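Can2 (Sulfobacillus thermosulfidooxidans, PDB 7BDV) binds cyclic tetra-adenylate through its CARF domains and acts as a dual-specificity nuclease that potentiates type III CRISPR defence. Local coordinates at residues A[14-19]-A[37-42]; A[28-33]-A[54-59]; A[71-76]-A[102-107]; A[90-95]-A[114-119]. All blocks are in the same frame, centred on the assembly; numbering follows the deposited sequence.

Contact 1 of 4, residues A[14-19]-A[37-42]. With nucleotides of chain E.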
# COMPACT_ATOMS: atom_id res chain seq x y z
N TYR A 14 -27.19 0.82 -17.38
CA TYR A 14 -25.78 1.17 -17.07
C TYR A 14 -25.01 -0.13 -16.86
O TYR A 14 -25.40 -0.95 -16.02
CB TYR A 14 -25.81 2.12 -15.88
CG TYR A 14 -24.50 2.49 -15.25
CD1 TYR A 14 -23.70 3.46 -15.80
CD2 TYR A 14 -24.10 1.90 -14.07
CE1 TYR A 14 -22.53 3.87 -15.18
CE2 TYR A 14 -22.92 2.28 -13.44
CZ TYR A 14 -22.12 3.25 -14.03
OH TYR A 14 -20.96 3.62 -13.43
N VAL A 15 -23.99 -0.37 -17.68
CA VAL A 15 -23.18 -1.61 -17.65
C VAL A 15 -21.82 -1.27 -17.05
O VAL A 15 -21.12 -0.37 -17.61
CB VAL A 15 -23.06 -2.25 -19.04
CG1 VAL A 15 -22.19 -3.50 -19.03
CG2 VAL A 15 -24.43 -2.54 -19.64
N CYS A 16 -21.43 -1.92 -15.97
CA CYS A 16 -20.09 -1.66 -15.41
C CYS A 16 -19.35 -2.95 -15.08
O CYS A 16 -19.97 -4.04 -14.90
CB CYS A 16 -20.13 -0.63 -14.30
SG CYS A 16 -21.39 -0.96 -13.06
N LEU A 17 -18.02 -2.83 -15.11
CA LEU A 17 -17.09 -3.97 -14.95
C LEU A 17 -16.53 -3.89 -13.54
O LEU A 17 -15.81 -2.92 -13.27
CB LEU A 17 -15.96 -3.84 -15.98
CG LEU A 17 -16.30 -4.17 -17.42
CD1 LEU A 17 -17.51 -3.39 -17.90
CD2 LEU A 17 -15.11 -3.88 -18.32
N LEU A 18 -16.79 -4.88 -12.68
CA LEU A 18 -16.37 -4.83 -11.26
C LEU A 18 -14.92 -5.32 -11.13
O LEU A 18 -14.53 -6.28 -11.81
CB LEU A 18 -17.30 -5.70 -10.41
CG LEU A 18 -18.76 -5.23 -10.38
CD1 LEU A 18 -19.48 -5.81 -9.17
CD2 LEU A 18 -18.86 -3.71 -10.34
N SER A 19 -14.20 -4.73 -10.19
CA SER A 19 -12.74 -4.92 -10.00
C SER A 19 -12.35 -4.40 -8.62
O SER A 19 -13.30 -4.02 -7.84
CB SER A 19 -11.99 -4.25 -11.13
OG SER A 19 -12.22 -2.87 -11.18
N VAL A 37 -28.90 -1.30 -13.61
CA VAL A 37 -27.42 -1.51 -13.63
C VAL A 37 -27.15 -2.99 -13.93
O VAL A 37 -27.75 -3.85 -13.25
CB VAL A 37 -26.81 -1.09 -12.29
CG1 VAL A 37 -25.32 -1.41 -12.22
CG2 VAL A 37 -27.09 0.36 -11.99
N ILE A 38 -26.34 -3.28 -14.94
CA ILE A 38 -25.77 -4.62 -15.22
C ILE A 38 -24.33 -4.64 -14.68
O ILE A 38 -23.49 -3.88 -15.21
CB ILE A 38 -25.85 -4.99 -16.71
CG1 ILE A 38 -27.32 -5.04 -17.16
CG2 ILE A 38 -25.18 -6.33 -17.02
CD1 ILE A 38 -27.49 -5.11 -18.63
N LEU A 39 -24.09 -5.46 -13.66
CA LEU A 39 -22.75 -5.64 -13.03
C LEU A 39 -22.08 -6.89 -13.65
O LEU A 39 -22.61 -8.00 -13.51
CB LEU A 39 -22.91 -5.80 -11.52
CG LEU A 39 -23.65 -4.69 -10.78
CD1 LEU A 39 -23.79 -5.04 -9.31
CD2 LEU A 39 -22.95 -3.36 -10.95
N LEU A 40 -20.98 -6.69 -14.37
CA LEU A 40 -20.11 -7.78 -14.85
C LEU A 40 -19.09 -8.10 -13.77
O LEU A 40 -18.13 -7.31 -13.63
CB LEU A 40 -19.45 -7.34 -16.15
CG LEU A 40 -20.22 -7.61 -17.45
CD1 LEU A 40 -21.70 -7.33 -17.31
CD2 LEU A 40 -19.63 -6.81 -18.59
N TYR A 41 -19.29 -9.18 -13.01
CA TYR A 41 -18.36 -9.62 -11.94
C TYR A 41 -17.59 -10.85 -12.44
O TYR A 41 -17.96 -11.42 -13.46
CB TYR A 41 -19.09 -9.88 -10.62
CG TYR A 41 -19.95 -11.12 -10.61
CD1 TYR A 41 -21.27 -11.08 -11.04
CD2 TYR A 41 -19.44 -12.32 -10.15
CE1 TYR A 41 -22.06 -12.22 -11.03
CE2 TYR A 41 -20.21 -13.47 -10.15
CZ TYR A 41 -21.52 -13.42 -10.59
OH TYR A 41 -22.28 -14.56 -10.58
N THR A 42 -16.54 -11.24 -11.73
CA THR A 42 -15.66 -12.36 -12.13
C THR A 42 -15.70 -13.43 -11.04
O THR A 42 -16.12 -13.14 -9.92
CB THR A 42 -14.25 -11.85 -12.40
OG1 THR A 42 -13.81 -11.30 -11.17
CG2 THR A 42 -14.21 -10.81 -13.50
P A E 4 -4.81 -4.40 -16.33
OP1 A E 4 -5.34 -5.31 -17.37
OP2 A E 4 -4.65 -2.92 -16.26
O5' A E 4 -5.86 -4.82 -15.19
C5' A E 4 -5.89 -4.16 -13.95
C4' A E 4 -7.33 -4.16 -13.51
O4' A E 4 -7.84 -5.53 -13.53
C3' A E 4 -7.54 -3.66 -12.08
O3' A E 4 -8.69 -2.79 -12.11
C2' A E 4 -7.76 -4.96 -11.31
O2' A E 4 -8.43 -4.79 -10.07
C1' A E 4 -8.54 -5.77 -12.33
N9 A E 4 -8.57 -7.20 -12.10
C8 A E 4 -7.48 -8.05 -11.83
N7 A E 4 -7.87 -9.30 -11.69
C5 A E 4 -9.25 -9.28 -11.85
C6 A E 4 -10.24 -10.29 -11.77
N6 A E 4 -9.95 -11.56 -11.52
N1 A E 4 -11.55 -9.94 -11.95
C2 A E 4 -11.82 -8.64 -12.17
N3 A E 4 -10.97 -7.61 -12.27
C4 A E 4 -9.69 -8.00 -12.09
P A E 1 -8.87 -1.64 -11.03
OP1 A E 1 -10.08 -1.88 -10.14
OP2 A E 1 -7.67 -1.29 -10.16
O5' A E 1 -9.19 -0.47 -12.04
C5' A E 1 -9.63 0.77 -11.49
C4' A E 1 -9.54 1.80 -12.56
O4' A E 1 -10.33 2.94 -12.17
C3' A E 1 -8.14 2.37 -12.82
O3' A E 1 -8.13 2.95 -14.08
C2' A E 1 -8.10 3.54 -11.85
O2' A E 1 -7.13 4.48 -12.25
C1' A E 1 -9.51 4.07 -12.09
N9 A E 1 -10.10 4.93 -11.11
C8 A E 1 -10.87 6.01 -11.40
N7 A E 1 -11.34 6.61 -10.34
C5 A E 1 -10.87 5.85 -9.29
C6 A E 1 -11.03 5.96 -7.90
N6 A E 1 -11.74 6.91 -7.31
N1 A E 1 -10.45 5.02 -7.14
C2 A E 1 -9.73 4.06 -7.73
N3 A E 1 -9.48 3.87 -9.01
C4 A E 1 -10.11 4.80 -9.75
O HOH W 1 -14.77 -8.70 -10.36

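Contact 2 of 4, residues A[28-33]-A[54-59]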
# COMPACT_ATOMS: atom_id res chain seq x y z
N PRO A 28 -20.92 7.61 -10.68
CA PRO A 28 -21.98 7.96 -11.62
C PRO A 28 -23.42 7.55 -11.23
O PRO A 28 -24.35 8.22 -11.62
CB PRO A 28 -21.55 7.27 -12.91
CG PRO A 28 -20.06 7.06 -12.74
CD PRO A 28 -19.90 6.74 -11.29
N VAL A 29 -23.57 6.46 -10.48
CA VAL A 29 -24.88 5.89 -10.04
C VAL A 29 -25.45 6.75 -8.90
O VAL A 29 -26.69 6.96 -8.89
CB VAL A 29 -24.71 4.41 -9.62
CG1 VAL A 29 -25.93 3.86 -8.89
CG2 VAL A 29 -24.37 3.55 -10.83
N ILE A 30 -24.60 7.25 -8.01
CA ILE A 30 -25.01 8.13 -6.87
C ILE A 30 -25.38 9.51 -7.42
O ILE A 30 -26.38 10.08 -6.94
CB ILE A 30 -23.91 8.23 -5.80
CG1 ILE A 30 -23.46 6.86 -5.28
CG2 ILE A 30 -24.35 9.13 -4.66
CD1 ILE A 30 -24.55 6.02 -4.68
N GLN A 31 -24.59 10.02 -8.38
CA GLN A 31 -24.79 11.33 -9.02
C GLN A 31 -26.16 11.36 -9.73
O GLN A 31 -26.90 12.32 -9.50
CB GLN A 31 -23.65 11.64 -9.99
CG GLN A 31 -23.72 13.05 -10.56
CD GLN A 31 -22.39 13.54 -11.08
OE1 GLN A 31 -21.40 13.61 -10.34
NE2 GLN A 31 -22.35 13.90 -12.35
N ALA A 32 -26.43 10.36 -10.57
CA ALA A 32 -27.58 10.27 -11.50
C ALA A 32 -28.12 8.83 -11.54
O ALA A 32 -27.68 8.01 -12.35
CB ALA A 32 -27.14 10.74 -12.88
N PRO A 33 -29.05 8.46 -10.65
CA PRO A 33 -29.54 7.07 -10.57
C PRO A 33 -30.13 6.55 -11.88
O PRO A 33 -31.03 7.15 -12.42
CB PRO A 33 -30.62 7.14 -9.49
CG PRO A 33 -30.25 8.37 -8.66
CD PRO A 33 -29.67 9.35 -9.65
N GLN A 54 -24.26 -2.27 -1.21
CA GLN A 54 -24.10 -1.55 0.08
C GLN A 54 -23.74 -0.09 -0.18
O GLN A 54 -24.31 0.80 0.50
CB GLN A 54 -23.03 -2.25 0.93
CG GLN A 54 -22.95 -1.78 2.37
CD GLN A 54 -24.31 -1.79 3.03
OE1 GLN A 54 -25.14 -2.65 2.79
NE2 GLN A 54 -24.55 -0.79 3.86
N ALA A 55 -22.84 0.18 -1.14
CA ALA A 55 -22.41 1.55 -1.47
C ALA A 55 -23.58 2.34 -2.07
O ALA A 55 -23.65 3.55 -1.84
CB ALA A 55 -21.24 1.53 -2.42
N THR A 56 -24.46 1.68 -2.83
CA THR A 56 -25.57 2.36 -3.55
C THR A 56 -26.91 2.11 -2.84
O THR A 56 -27.92 2.38 -3.49
CB THR A 56 -25.64 1.92 -5.03
OG1 THR A 56 -25.91 0.52 -5.08
CG2 THR A 56 -24.37 2.23 -5.80
N GLU A 57 -26.92 1.68 -1.57
CA GLU A 57 -28.18 1.35 -0.83
C GLU A 57 -29.14 2.55 -0.82
O GLU A 57 -30.36 2.31 -0.89
CB GLU A 57 -27.88 0.89 0.60
N SER A 58 -28.61 3.78 -0.73
CA SER A 58 -29.38 5.06 -0.67
C SER A 58 -30.12 5.32 -2.00
O SER A 58 -31.02 6.14 -2.02
CB SER A 58 -28.48 6.23 -0.37
OG SER A 58 -27.77 6.05 0.85
N VAL A 59 -29.73 4.62 -3.07
CA VAL A 59 -30.21 4.83 -4.46
C VAL A 59 -30.63 3.48 -5.00
O VAL A 59 -30.00 2.95 -5.92
CB VAL A 59 -29.08 5.45 -5.30
CG1 VAL A 59 -29.35 5.36 -6.79
CG2 VAL A 59 -28.78 6.88 -4.89

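Contact 3 of 4, residues A[71-76]-A[102-107]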
# COMPACT_ATOMS: atom_id res chain seq x y z
N TYR A 71 -9.91 -12.74 -18.38
CA TYR A 71 -8.87 -12.82 -19.44
C TYR A 71 -9.36 -13.55 -20.68
O TYR A 71 -8.52 -14.18 -21.34
CB TYR A 71 -7.60 -13.47 -18.88
CG TYR A 71 -7.02 -12.71 -17.72
CD1 TYR A 71 -6.41 -11.49 -17.91
CD2 TYR A 71 -7.13 -13.18 -16.42
CE1 TYR A 71 -5.88 -10.77 -16.84
CE2 TYR A 71 -6.62 -12.47 -15.35
CZ TYR A 71 -6.00 -11.26 -15.56
OH TYR A 71 -5.49 -10.54 -14.51
N GLN A 72 -10.66 -13.42 -21.02
CA GLN A 72 -11.27 -14.11 -22.19
C GLN A 72 -11.96 -13.10 -23.10
O GLN A 72 -13.14 -12.85 -22.88
CB GLN A 72 -12.26 -15.19 -21.71
CG GLN A 72 -11.62 -16.55 -21.47
CD GLN A 72 -12.58 -17.51 -20.78
OE1 GLN A 72 -13.79 -17.45 -20.96
NE2 GLN A 72 -12.03 -18.39 -19.96
N TYR A 73 -11.25 -12.57 -24.10
CA TYR A 73 -11.70 -11.49 -25.00
C TYR A 73 -13.02 -11.88 -25.67
O TYR A 73 -14.02 -11.14 -25.47
CB TYR A 73 -10.64 -11.21 -26.07
CG TYR A 73 -10.90 -9.99 -26.91
CD1 TYR A 73 -10.80 -8.72 -26.37
CD2 TYR A 73 -11.22 -10.11 -28.25
CE1 TYR A 73 -11.03 -7.59 -27.15
CE2 TYR A 73 -11.44 -8.99 -29.04
CZ TYR A 73 -11.32 -7.72 -28.50
OH TYR A 73 -11.55 -6.63 -29.29
N ALA A 74 -13.03 -12.98 -26.43
CA ALA A 74 -14.14 -13.42 -27.31
C ALA A 74 -15.40 -13.71 -26.48
O ALA A 74 -16.51 -13.33 -26.91
CB ALA A 74 -13.74 -14.61 -28.12
N GLN A 75 -15.23 -14.33 -25.32
CA GLN A 75 -16.37 -14.68 -24.43
C GLN A 75 -17.01 -13.41 -23.87
O GLN A 75 -18.26 -13.38 -23.73
CB GLN A 75 -15.88 -15.63 -23.34
CG GLN A 75 -15.43 -17.00 -23.87
CD GLN A 75 -14.02 -17.02 -24.43
OE1 GLN A 75 -13.45 -15.99 -24.82
NE2 GLN A 75 -13.44 -18.20 -24.45
N THR A 76 -16.21 -12.38 -23.57
CA THR A 76 -16.75 -11.10 -23.04
C THR A 76 -17.49 -10.39 -24.17
O THR A 76 -18.54 -9.81 -23.88
CB THR A 76 -15.67 -10.27 -22.35
OG1 THR A 76 -15.23 -11.07 -21.26
CG2 THR A 76 -16.16 -8.94 -21.82
N ALA A 102 -12.36 -4.70 -20.51
CA ALA A 102 -12.66 -3.37 -20.99
C ALA A 102 -12.53 -3.31 -22.51
O ALA A 102 -13.41 -2.70 -23.11
CB ALA A 102 -11.76 -2.34 -20.32
N LEU A 103 -11.47 -3.88 -23.11
CA LEU A 103 -11.31 -3.86 -24.59
C LEU A 103 -12.50 -4.57 -25.26
O LEU A 103 -13.00 -4.08 -26.27
CB LEU A 103 -9.99 -4.53 -24.99
CG LEU A 103 -8.72 -3.76 -24.64
CD1 LEU A 103 -7.49 -4.65 -24.74
CD2 LEU A 103 -8.55 -2.57 -25.56
N ALA A 104 -12.92 -5.71 -24.73
CA ALA A 104 -14.01 -6.55 -25.29
C ALA A 104 -15.30 -5.73 -25.32
O ALA A 104 -15.94 -5.66 -26.38
CB ALA A 104 -14.15 -7.80 -24.47
N ALA A 105 -15.64 -5.11 -24.20
CA ALA A 105 -16.91 -4.37 -23.99
C ALA A 105 -16.88 -3.10 -24.82
O ALA A 105 -17.84 -2.81 -25.52
CB ALA A 105 -17.11 -4.12 -22.52
N PHE A 106 -15.78 -2.34 -24.77
CA PHE A 106 -15.60 -1.14 -25.62
C PHE A 106 -15.91 -1.48 -27.08
O PHE A 106 -16.74 -0.79 -27.70
CB PHE A 106 -14.18 -0.59 -25.47
CG PHE A 106 -14.00 0.74 -26.14
CD1 PHE A 106 -14.37 1.91 -25.51
CD2 PHE A 106 -13.41 0.81 -27.38
CE1 PHE A 106 -14.15 3.14 -26.11
CE2 PHE A 106 -13.16 2.04 -27.98
CZ PHE A 106 -13.55 3.20 -27.35
N ASP A 107 -15.26 -2.53 -27.60
CA ASP A 107 -15.38 -2.96 -29.01
C ASP A 107 -16.86 -3.13 -29.42
O ASP A 107 -17.24 -2.62 -30.48
CB ASP A 107 -14.62 -4.27 -29.25
CG ASP A 107 -14.66 -4.70 -30.71
OD1 ASP A 107 -13.89 -4.12 -31.51
OD2 ASP A 107 -15.48 -5.59 -31.04

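Contact 4 of 4, residues A[90-95]-A[114-119]. With nucleotides of chain E.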
# COMPACT_ATOMS: atom_id res chain seq x y z
N ALA A 90 -28.29 0.55 -23.85
CA ALA A 90 -27.31 0.37 -22.76
C ALA A 90 -26.26 1.48 -22.88
O ALA A 90 -25.99 1.91 -24.00
CB ALA A 90 -26.72 -1.00 -22.88
N ILE A 91 -25.69 1.92 -21.76
CA ILE A 91 -24.46 2.78 -21.70
C ILE A 91 -23.38 2.00 -20.93
O ILE A 91 -23.73 1.32 -19.95
CB ILE A 91 -24.79 4.15 -21.07
CG1 ILE A 91 -23.56 4.98 -20.71
CG2 ILE A 91 -25.67 3.98 -19.84
CD1 ILE A 91 -23.88 6.41 -20.39
N LEU A 92 -22.13 2.08 -21.38
CA LEU A 92 -20.98 1.34 -20.79
C LEU A 92 -20.13 2.32 -19.99
O LEU A 92 -19.74 3.37 -20.52
CB LEU A 92 -20.15 0.68 -21.89
CG LEU A 92 -18.88 -0.01 -21.40
CD1 LEU A 92 -19.22 -1.25 -20.62
CD2 LEU A 92 -17.97 -0.37 -22.57
N ASN A 93 -19.87 1.97 -18.73
CA ASN A 93 -18.77 2.50 -17.90
C ASN A 93 -17.57 1.56 -18.08
O ASN A 93 -17.63 0.47 -17.59
CB ASN A 93 -19.19 2.67 -16.45
CG ASN A 93 -18.14 3.41 -15.64
OD1 ASN A 93 -16.96 3.46 -16.01
ND2 ASN A 93 -18.56 3.96 -14.52
N VAL A 94 -16.55 2.00 -18.81
CA VAL A 94 -15.40 1.16 -19.25
C VAL A 94 -14.23 1.34 -18.27
O VAL A 94 -13.12 0.85 -18.55
CB VAL A 94 -15.03 1.52 -20.71
CG1 VAL A 94 -14.35 2.88 -20.82
CG2 VAL A 94 -14.19 0.45 -21.41
N THR A 95 -14.44 2.01 -17.13
CA THR A 95 -13.36 2.39 -16.16
C THR A 95 -12.91 1.14 -15.37
O THR A 95 -11.74 1.00 -15.06
CB THR A 95 -13.79 3.48 -15.16
OG1 THR A 95 -14.68 4.41 -15.78
CG2 THR A 95 -12.61 4.21 -14.57
N ARG A 114 -22.96 3.09 -29.16
CA ARG A 114 -23.48 3.32 -27.78
C ARG A 114 -22.60 4.34 -27.07
O ARG A 114 -21.40 4.45 -27.35
CB ARG A 114 -23.53 2.01 -26.99
CG ARG A 114 -24.36 0.90 -27.60
CD ARG A 114 -25.79 1.27 -27.99
NE ARG A 114 -26.48 1.99 -26.96
CZ ARG A 114 -27.28 3.03 -27.12
NH1 ARG A 114 -27.57 3.47 -28.34
NH2 ARG A 114 -27.83 3.57 -26.05
N PRO A 115 -23.17 5.10 -26.11
CA PRO A 115 -22.40 5.93 -25.21
C PRO A 115 -21.46 5.11 -24.31
O PRO A 115 -21.82 4.05 -23.79
CB PRO A 115 -23.41 6.68 -24.35
CG PRO A 115 -24.78 6.36 -24.94
CD PRO A 115 -24.61 5.19 -25.87
N ILE A 116 -20.25 5.63 -24.12
CA ILE A 116 -19.19 4.99 -23.30
C ILE A 116 -18.55 6.08 -22.46
O ILE A 116 -18.02 7.03 -23.04
CB ILE A 116 -18.16 4.24 -24.17
CG1 ILE A 116 -18.80 3.19 -25.07
CG2 ILE A 116 -17.11 3.62 -23.26
CD1 ILE A 116 -17.87 2.67 -26.18
N ILE A 117 -18.58 5.91 -21.14
CA ILE A 117 -18.01 6.88 -20.18
C ILE A 117 -16.78 6.26 -19.50
O ILE A 117 -16.69 5.04 -19.39
CB ILE A 117 -19.08 7.31 -19.17
CG1 ILE A 117 -19.42 6.20 -18.18
CG2 ILE A 117 -20.31 7.82 -19.91
CD1 ILE A 117 -20.19 6.69 -16.98
N TYR A 118 -15.86 7.12 -19.08
CA TYR A 118 -14.65 6.76 -18.32
C TYR A 118 -14.46 7.84 -17.26
O TYR A 118 -14.56 9.02 -17.59
CB TYR A 118 -13.45 6.64 -19.27
CG TYR A 118 -12.16 6.35 -18.55
CD1 TYR A 118 -11.42 7.37 -17.98
CD2 TYR A 118 -11.69 5.05 -18.43
CE1 TYR A 118 -10.24 7.10 -17.30
CE2 TYR A 118 -10.52 4.76 -17.74
CZ TYR A 118 -9.78 5.80 -17.20
OH TYR A 118 -8.64 5.52 -16.51
N VAL A 119 -14.25 7.42 -16.00
CA VAL A 119 -14.14 8.31 -14.83
C VAL A 119 -12.67 8.60 -14.57
O VAL A 119 -11.97 7.68 -14.21
CB VAL A 119 -14.83 7.74 -13.59
CG1 VAL A 119 -14.63 8.69 -12.45
CG2 VAL A 119 -16.32 7.54 -13.83
P A E 1 -8.87 -1.64 -11.03
OP1 A E 1 -10.08 -1.88 -10.14
OP2 A E 1 -7.67 -1.29 -10.16
O5' A E 1 -9.19 -0.47 -12.04
C5' A E 1 -9.63 0.77 -11.49
C4' A E 1 -9.54 1.80 -12.56
O4' A E 1 -10.33 2.94 -12.17
C3' A E 1 -8.14 2.37 -12.82
O3' A E 1 -8.13 2.95 -14.08
C2' A E 1 -8.10 3.54 -11.85
O2' A E 1 -7.13 4.48 -12.25
C1' A E 1 -9.51 4.07 -12.09
N9 A E 1 -10.10 4.93 -11.11
C8 A E 1 -10.87 6.01 -11.40
N7 A E 1 -11.34 6.61 -10.34
C5 A E 1 -10.87 5.85 -9.29
C6 A E 1 -11.03 5.96 -7.90
N6 A E 1 -11.74 6.91 -7.31
N1 A E 1 -10.45 5.02 -7.14
C2 A E 1 -9.73 4.06 -7.73
N3 A E 1 -9.48 3.87 -9.01
C4 A E 1 -10.11 4.80 -9.75
P A E 2 -7.43 2.27 -15.37
OP1 A E 2 -7.85 3.11 -16.51
OP2 A E 2 -7.41 0.78 -15.41
O5' A E 2 -5.90 2.72 -15.18
C5' A E 2 -5.12 2.06 -14.17
C4' A E 2 -3.72 1.96 -14.75
O4' A E 2 -3.33 3.30 -15.15
C3' A E 2 -2.61 1.45 -13.84
O3' A E 2 -1.69 0.62 -14.61
C2' A E 2 -1.95 2.76 -13.39
O2' A E 2 -0.58 2.70 -13.02
C1' A E 2 -2.03 3.55 -14.68
N9 A E 2 -1.88 4.98 -14.57
C8 A E 2 -2.58 5.84 -13.74
N7 A E 2 -2.20 7.08 -13.89
C5 A E 2 -1.19 7.02 -14.85
C6 A E 2 -0.38 8.01 -15.42
N6 A E 2 -0.48 9.27 -15.07
N1 A E 2 0.53 7.65 -16.37
C2 A E 2 0.62 6.35 -16.68
N3 A E 2 -0.10 5.32 -16.20
C4 A E 2 -0.99 5.74 -15.28

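Contact 1 of 4, residues A[14-19]-A[37-42]
Tyr14 to Leu17 pair in parallel with Val37 to Leu40 as neighbouring strands of the CARF domain's sheet. Helix 23-31 makes the crossover between them, a beta-alpha-beta unit. Four backbone bonds form the ladder, from Ile38 N to Tyr14 O (2.7 Å) at one end to Leu18 N on Leu40 O at the other.

Tyr14, Cys16, Val37 and Leu39 lie on one face. With CG trans to the backbone N (chi1 172°), the Tyr14 ring runs alongside Val37, its CD2 4.0 Å from Val37 CG2. The Tyr14 hydroxyl reaches beyond this pair and is hydrogen-bonded to Asn93 ND2 and Asn25 O. Cys16 SG sits between its own N and carbonyl carbon (chi1 49°). There it touches Leu39 CD2 at 3.6 Å and Val37 CG1 at 4.0 Å. Val15, Leu17, Ile38 and Leu40 fill the other face. Leu17 CD1 and Leu40 CD2 meet alongside each other.

Past the strands, both segments turn to the cyclic tetra-adenylate. Ser19 OG donates to OP1 of A1 of chain E at 2.6 Å. Water 1 donates both to Leu18 O and to Thr42 OG1, bridging the two loops that follow the strands. Thr42 OG1 is therefore an acceptor as well as a donor: it gives its proton to N1 of the A4 base of chain E, at 2.8 Å.

Contact 2 of 4, residues A[28-33]-A[54-59]
Val59 meets Pro33 and Val29 through its CG1 methyl. This is apolar packing beside the CARF domain's sheet, from the C-terminal end of helix 23-31 and Pro33 to the end of helix 47-55 and the turn after it.

Val59 CG1 presses on the Pro33 ring, 3.5 Å from CB, tight for two carbons, and 3.7 Å from CG. The two side chains cross at about a right angle. CG1 points there because it lies opposite the Val59 backbone N (chi1 165°). The same methyl rests 3.7 Å from Val29 O.

Deeper in, the methyl of Thr56 is shared by two neighbours. Thr56 CG2 lies 3.8 Å from Val29 CG1 and 4.0 Å from Ile30 CD1. The Ile30 chain bends at its second torsion (chi2 -58°). Its CD1 end also approaches Ala55 O.

Further out, a type I beta turn from Thr56 to Val59 carries Val59 back toward helix 23-31. Thr56 OG1 is bonded to Phe52 O in the last turn of helix 47-55, leaving its methyl for the contact. Val29 also packs on Tyr14 of the sheet, while Ile30 leans on Gln145 of helix 143-148. The turn is closed by Val59 N, which donates to Thr56 O at 2.9 Å.

Contact 3 of 4, residues A[71-76]-A[102-107]
Tyr73 and Ala104 bring the two backbones together, with their CA atoms 5.5 Å apart where the first turn of helix 73-86 meets the middle of helix 99-111.

The approach falls at Ala104, whose side chain is a single methyl. Its CB lies 3.5 Å from Tyr73 O and also 3.5 Å from Thr76 CG2. The Thr76 methyl is set opposite its backbone N, with chi1 at -62° for the hydroxyl, and so faces Ala104.

The Tyr73 ring reaches obliquely across helix 99-111, from Ala104 to Asp107. CG stands opposite the backbone N (chi1 -171°), which carries the ring past Ala104. Ring atom CE1 comes 3.6 Å from Ala104 N. Leu103 CB lies at the ring edge, in its plane, and is 3.9 Å from Tyr73 CE1.

The two helices pack against the sheet of the CARF domain, at the dimer interface. Gln72 is at the N-cap position of helix 73-86, and its carbonyl accepts from Thr76 N. Phe106 of the second subunit packs on Tyr73, and Leu103 meets Leu103 of the second subunit. The preceding Tyr71 packs on an adenine base of the bound RNA.

At the far end of the ring, Tyr73 OH passes Asp107, 3.9 Å from its CB. The ring and carboxylate planes are 52° apart. Asp107 OD2 accepts from Gln77 NE2 on helix 73-86, and OD1 has a long, weak ion pair with Arg110.

Contact 4 of 4, residues A[90-95]-A[114-119]
Ala90 O is gripped by two nitrogens of Arg114. NE bonds to it at 3.0 Å in the carbonyl plane, and NH2 at 3.2 Å from above that plane. The oxygen lies in the guanidinium plane, so the arginine takes it side-on. Bends at chi2 and chi3 fold the Arg114 chain back to reach it.

The strands run in parallel. Leu92 N donates to Pro115 O, Ile117 N to Leu92 O and Val94 N to Ile117 O. Strands 90-93 and 116-120 belong to one beta-alpha-beta unit of the CARF sheet, with helix 99-111 as the crossover. The Ile91 and Ile117 side chains cross at about a right angle, with Ile91 CD1 3.9 Å from Ile117 CG2.

At the other end Asn93 OD1 makes an Asx turn by accepting from Thr95 N at 3.1 Å. Past strand 90-93, Thr95 OG1, a side-chain oxygen, takes the N-H of Val119 at 3.0 Å. The methyl of Thr95 lies over one face of the Tyr118 ring, offset toward the rim: a CH-pi contact with CG2 4.1 Å from the centroid. Tyr118 OH donates to OP1 of A2 of chain E at 2.5 Å, with that oxygen at the ring edge.

Overall arrangement
Contacts 1 and 4 lie in the buried sheet of the CARF domain. Their inner strands, 13-17 and 90-93, are neighbours, so the two ladders continue as one sheet, with Val15 N probably bonded to Ile91 O. Both combine backbone bonds with polar groups for the cyclic tetra-adenylate at their strand ends. Contact 2 packs the ends of two helices and the loops after them; contact 3 sets the first turn of one helix on the middle of another. Methyls and rings hold both. Contact 2 is partly buried and touches contact 1 through Val29 on Tyr14. Contact 3 is buried, and its Phe106 packs on Ile116 of contact 4. Only contacts 3 and 4 meet the second subunit.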